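Local coordinates for protein Hydrogenase/urease maturation factor HypB (Helicobacter pylori, PDB 4LPS) that binds and slowly hydrolyses GTP and carries nickel or zinc, serving nickel insertion during the maturation of [NiFe] hydrogenase and urease, at residues T61-E64 and N65-D68; C106-A110 and S111-G115. One frame throughout, in Å; residues are numbered along the deposited sequence.

Contact 1: residues T61-E64 and N65-D68. With GDP (guanosine-5'-diphosphate), chain D.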
loop_
_atom_site.group_PDB
_atom_site.type_symbol
_atom_site.label_atom_id
_atom_site.label_comp_id
_atom_site.label_asym_id
_atom_site.label_seq_id
_atom_site.Cartn_x
_atom_site.Cartn_y
_atom_site.Cartn_z
ATOM N N THR A 61 0.857 10.946 -0.972
ATOM C CA THR A 61 0.117 11.805 -1.895
ATOM C C THR A 61 -1.084 11.063 -2.463
ATOM O O THR A 61 -2.177 11.624 -2.577
ATOM C CB THR A 61 1.005 12.298 -3.055
ATOM O OG1 THR A 61 2.079 13.096 -2.539
ATOM C CG2 THR A 61 0.191 13.127 -4.042
ATOM N N MET A 62 -0.874 9.798 -2.811
ATOM C CA MET A 62 -1.949 8.964 -3.335
ATOM C C MET A 62 -3.092 8.827 -2.334
ATOM O O MET A 62 -4.263 8.952 -2.697
ATOM C CB MET A 62 -1.421 7.581 -3.703
ATOM C CG MET A 62 -2.458 6.693 -4.358
ATOM S SD MET A 62 -1.842 5.013 -4.550
ATOM C CE MET A 62 -1.749 4.527 -2.828
ATOM N N LEU A 63 -2.746 8.563 -1.076
ATOM C CA LEU A 63 -3.747 8.427 -0.023
ATOM C C LEU A 63 -4.479 9.745 0.214
ATOM O O LEU A 63 -5.687 9.750 0.454
ATOM C CB LEU A 63 -3.103 7.931 1.276
ATOM C CG LEU A 63 -2.478 6.531 1.236
ATOM C CD1 LEU A 63 -1.883 6.165 2.580
ATOM C CD2 LEU A 63 -3.517 5.500 0.830
ATOM N N GLU A 64 -3.746 10.857 0.159
ATOM C CA GLU A 64 -4.358 12.182 0.259
ATOM C C GLU A 64 -5.410 12.378 -0.829
ATOM O O GLU A 64 -6.488 12.915 -0.576
ATOM C CB GLU A 64 -3.298 13.284 0.161
ATOM C CG GLU A 64 -2.420 13.450 1.396
ATOM C CD GLU A 64 -1.290 14.442 1.174
ATOM O OE1 GLU A 64 -0.649 14.386 0.102
ATOM O OE2 GLU A 64 -1.047 15.282 2.065
ATOM N N ASN A 65 -5.087 11.933 -2.040
ATOM C CA ASN A 65 -6.003 12.042 -3.170
ATOM C C ASN A 65 -7.182 11.071 -3.075
ATOM O O ASN A 65 -8.286 11.380 -3.525
ATOM C CB ASN A 65 -5.245 11.819 -4.481
ATOM C CG ASN A 65 -4.353 12.993 -4.845
ATOM O OD1 ASN A 65 -4.654 14.139 -4.511
ATOM N ND2 ASN A 65 -3.240 12.710 -5.515
ATOM N N LEU A 66 -6.947 9.897 -2.496
ATOM C CA LEU A 66 -8.011 8.909 -2.314
ATOM C C LEU A 66 -9.061 9.395 -1.314
ATOM O O LEU A 66 -10.233 9.029 -1.400
ATOM C CB LEU A 66 -7.431 7.567 -1.859
ATOM C CG LEU A 66 -6.795 6.675 -2.931
ATOM C CD1 LEU A 66 -6.140 5.457 -2.292
ATOM C CD2 LEU A 66 -7.832 6.250 -3.957
ATOM N N ALA A 67 -8.631 10.213 -0.360
ATOM C CA ALA A 67 -9.534 10.778 0.638
ATOM C C ALA A 67 -10.619 11.664 0.029
ATOM O O ALA A 67 -11.609 11.984 0.692
ATOM C CB ALA A 67 -8.741 11.564 1.661
ATOM N N ASP A 68 -10.434 12.066 -1.226
ATOM C CA ASP A 68 -11.407 12.913 -1.904
ATOM C C ASP A 68 -12.601 12.124 -2.432
ATOM O O ASP A 68 -13.599 12.711 -2.852
ATOM C CB ASP A 68 -10.740 13.681 -3.046
ATOM C CG ASP A 68 -9.713 14.683 -2.553
ATOM O OD1 ASP A 68 -9.871 15.184 -1.419
ATOM O OD2 ASP A 68 -8.755 14.978 -3.300
HETATM P PB GDP D . 5.955 8.860 -0.390
HETATM O O1B GDP D . 7.222 9.250 0.329
HETATM O O2B GDP D . 4.788 8.843 0.565
HETATM O O3B GDP D . 6.091 7.480 -0.984
HETATM O O3A GDP D . 5.682 9.894 -1.587
HETATM P PA GDP D . 5.196 11.413 -1.352
HETATM O O1A GDP D . 3.691 11.472 -1.302
HETATM O O2A GDP D . 5.809 12.020 -0.117
HETATM O "O5'" GDP D . 5.701 12.131 -2.689
HETATM C "C5'" GDP D . 7.059 12.544 -2.823
HETATM C "C4'" GDP D . 7.127 13.647 -3.869
HETATM O "O4'" GDP D . 6.554 13.185 -5.093
HETATM C "C3'" GDP D . 6.310 14.851 -3.437
HETATM O "O3'" GDP D . 7.037 16.027 -3.804
HETATM C "C2'" GDP D . 5.045 14.788 -4.260
HETATM O "O2'" GDP D . 4.572 16.101 -4.557
HETATM C "C1'" GDP D . 5.529 14.090 -5.517
HETATM N N9 GDP D . 4.464 13.325 -6.204
HETATM C C8 GDP D . 3.605 12.433 -5.675
HETATM N N7 GDP D . 2.795 11.924 -6.638
HETATM C C5 GDP D . 3.148 12.488 -7.811
HETATM C C6 GDP D . 2.715 12.404 -9.226
HETATM O O6 GDP D . 1.782 11.650 -9.568
HETATM N N1 GDP D . 3.353 13.159 -10.130
HETATM C C2 GDP D . 4.363 13.981 -9.788
HETATM N N2 GDP D . 4.967 14.720 -10.749
HETATM N N3 GDP D . 4.812 14.108 -8.516
HETATM C C4 GDP D . 4.252 13.401 -7.513
#

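Contact 2: residues C106-A110 and S111-G115. With NI (nickel (II) ion), chain F.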
loop_
_atom_site.group_PDB
_atom_site.type_symbol
_atom_site.label_atom_id
_atom_site.label_comp_id
_atom_site.label_asym_id
_atom_site.label_seq_id
_atom_site.Cartn_x
_atom_site.Cartn_y
_atom_site.Cartn_z
ATOM N N CYS A 106 13.587 -1.274 9.072
ATOM C CA CYS A 106 13.393 -0.830 7.695
ATOM C C CYS A 106 12.066 -1.290 7.112
ATOM O O CYS A 106 11.843 -1.193 5.904
ATOM C CB CYS A 106 14.532 -1.348 6.822
ATOM S SG CYS A 106 14.605 -3.158 6.724
ATOM N N HIS A 107 11.184 -1.773 7.976
ATOM C CA HIS A 107 9.976 -2.446 7.534
ATOM C C HIS A 107 8.982 -2.525 8.678
ATOM O O HIS A 107 9.347 -2.332 9.840
ATOM C CB HIS A 107 10.308 -3.853 7.039
ATOM C CG HIS A 107 10.873 -4.738 8.106
ATOM N ND1 HIS A 107 12.221 -4.810 8.379
ATOM C CD2 HIS A 107 10.265 -5.564 8.992
ATOM C CE1 HIS A 107 12.422 -5.655 9.375
ATOM N NE2 HIS A 107 11.252 -6.125 9.764
ATOM N N LEU A 108 7.727 -2.809 8.352
ATOM C CA LEU A 108 6.733 -3.071 9.378
ATOM C C LEU A 108 6.638 -4.565 9.654
ATOM O O LEU A 108 6.912 -5.391 8.780
ATOM C CB LEU A 108 5.369 -2.515 8.963
ATOM C CG LEU A 108 5.287 -0.987 8.976
ATOM C CD1 LEU A 108 3.911 -0.501 8.538
ATOM C CD2 LEU A 108 5.643 -0.440 10.353
ATOM N N GLU A 109 6.251 -4.905 10.878
ATOM C CA GLU A 109 5.956 -6.284 11.238
ATOM C C GLU A 109 4.557 -6.357 11.839
ATOM O O GLU A 109 4.042 -5.355 12.338
ATOM C CB GLU A 109 7.008 -6.829 12.209
ATOM C CG GLU A 109 8.397 -6.935 11.597
ATOM C CD GLU A 109 9.459 -7.279 12.617
ATOM O OE1 GLU A 109 10.626 -7.484 12.219
ATOM O OE2 GLU A 109 9.129 -7.333 13.820
ATOM N N ALA A 110 3.943 -7.535 11.781
ATOM C CA ALA A 110 2.555 -7.702 12.206
ATOM C C ALA A 110 2.313 -7.255 13.648
ATOM O O ALA A 110 1.268 -6.682 13.952
ATOM C CB ALA A 110 2.129 -9.149 12.033
ATOM N N SER A 111 3.270 -7.525 14.528
ATOM C CA SER A 111 3.162 -7.111 15.923
ATOM C C SER A 111 3.097 -5.588 16.070
ATOM O O SER A 111 2.525 -5.081 17.036
ATOM C CB SER A 111 4.332 -7.677 16.730
ATOM O OG SER A 111 5.574 -7.282 16.175
ATOM N N MET A 112 3.675 -4.863 15.113
ATOM C CA MET A 112 3.644 -3.401 15.137
ATOM C C MET A 112 2.260 -2.854 14.802
ATOM O O MET A 112 1.868 -1.793 15.293
ATOM C CB MET A 112 4.661 -2.822 14.148
ATOM C CG MET A 112 6.122 -3.153 14.430
ATOM S SD MET A 112 7.187 -2.486 13.130
ATOM C CE MET A 112 8.700 -3.421 13.388
ATOM N N ILE A 113 1.521 -3.583 13.970
ATOM C CA ILE A 113 0.190 -3.153 13.550
ATOM C C ILE A 113 -0.797 -3.167 14.717
ATOM O O ILE A 113 -1.715 -2.345 14.770
ATOM C CB ILE A 113 -0.354 -4.040 12.408
ATOM C CG1 ILE A 113 0.708 -4.232 11.320
ATOM C CG2 ILE A 113 -1.624 -3.440 11.816
ATOM C CD1 ILE A 113 1.110 -2.939 10.617
ATOM N N GLU A 114 -0.597 -4.096 15.650
ATOM C CA GLU A 114 -1.562 -4.349 16.718
ATOM C C GLU A 114 -1.842 -3.097 17.539
ATOM O O GLU A 114 -2.998 -2.773 17.818
ATOM C CB GLU A 114 -1.061 -5.460 17.643
ATOM C CG GLU A 114 -1.995 -5.748 18.808
ATOM C CD GLU A 114 -1.502 -6.867 19.702
ATOM O OE1 GLU A 114 -2.103 -7.078 20.779
ATOM O OE2 GLU A 114 -0.516 -7.537 19.328
ATOM N N GLY A 115 -0.773 -2.406 17.930
ATOM C CA GLY A 115 -0.883 -1.196 18.723
ATOM C C GLY A 115 -1.676 -0.113 18.020
ATOM O O GLY A 115 -2.574 0.488 18.604
HETATM NI NI NI F . 16.381 -3.687 5.478
HETATM O O HOH W 1 7.762 -8.574 15.373
#

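Contact 1: residues T61-E64 and N65-D68
The helix that follows the P-loop of this G3E GTPase runs through the contact, in which Thr61 touches Asn65 and Leu63 touches Leu66. Three successive i to i+4 backbone bonds carry it, Asn65 N to Thr61 O, Leu66 N to Met62 O and Ala67 N to Leu63 O, all within 2.9 to 3.1 Å. Thr61 also grips the alpha-phosphate of GDP twice, since O1A accepts from Thr61 N at 2.9 Å and from Thr61 OG1 at 2.6 Å. The torsion that sets OG1 beside the backbone N (chi1 -62°) lets both donors converge on that one oxygen and leaves CG2 anti to that N, beside the carbonyl carbon. There the methyl lies alongside the amide of Asn65, with Thr61 CG2 to Asn65 ND2 at 3.8 Å. Among the buried residues Leu63 CD2 meets Leu66 CD1 at 4.1 Å, the two side chains slanting across each other, while Met62 CG brushes the same Leu66 CD1 at 4.4 Å. Glu64 OE1 forms a salt bridge with Arg89, which also hydrogen-bonds GDP. Leu63 packs on strand 131-135 and helix 85-91, whereas Asn65 and Leu66 touch helix 218-234, so helix 59-66 packs against all three.

Contact 2: residues C106-A110 and S111-G115
Met112 reaches back from the first turn of helix 110-122 along the preceding loop, and its thioether makes contacts with Leu108 and Glu109. With CG beside the backbone N (chi1 -63°) and the chain extended beyond it, SD arrives next to Leu108 CD2 at 3.8 Å, and the terminal CE lies against the stem of Glu109, 4.0 Å from its CG. Leu108 uses its other methyl, CD1, for a looser touch on Ile113 CD1. Among the polar contacts, Glu109 N makes a weak hydrogen bond to Met112 SD, 3.4 Å long. Glu109 O accepts from Met112 N at 2.8 Å, the donor standing well above the carbonyl plane, and more weakly from Ile113 N. One water is hydrogen-bonded to Ser111 OG at 2.7 Å; it also sits by Glu109 OE2, so close that this second bond is doubtful.

The imidazole of His107 is held at both nitrogens by partners close to its plane. ND1 donates to Cys106 SG over 3.3 Å in an almost straight bond (178°), and NE2 donates to Glu109 OE1 over 2.9 Å, on the anti side of the carboxylate and 25° out of its plane. These two bonds fix the ring's rotation, and Tyr146 stacks on it. Cys106 SG binds nickel at 2.2 Å, and Cys142 provides a second thiolate. In this GDP-bound structure, His107 is therefore a second-shell donor to a metal thiolate, consistent with its being an essential nickel ligand only in the nucleotide-free state. The cysteine-histidine pair before helix 110-122 belongs to the metal site of HypB, within its nucleotide-binding domain.

Following the chain from strand 47-52, contact 1 comes first, on the helix after the P-loop, and is complete before the chain passes through strand 74-80, helix 85-91 and strand 97-101 to contact 2. Each contact is one continuous stretch: the first closes turns at helix 59-66, the second joins the metal-binding loop to the start of helix 110-122. They stand in series, neither nested nor crossing, with centres about 23 Å apart and nearest atoms about 11 Å apart. Strand 131-135 connects them indirectly, because Leu63 of contact 1 and Leu108 and Ile113 of contact 2 all pack on it. Nucleotide-binding helix and nickel-binding loop thus rest on the same strand of the parallel sheet.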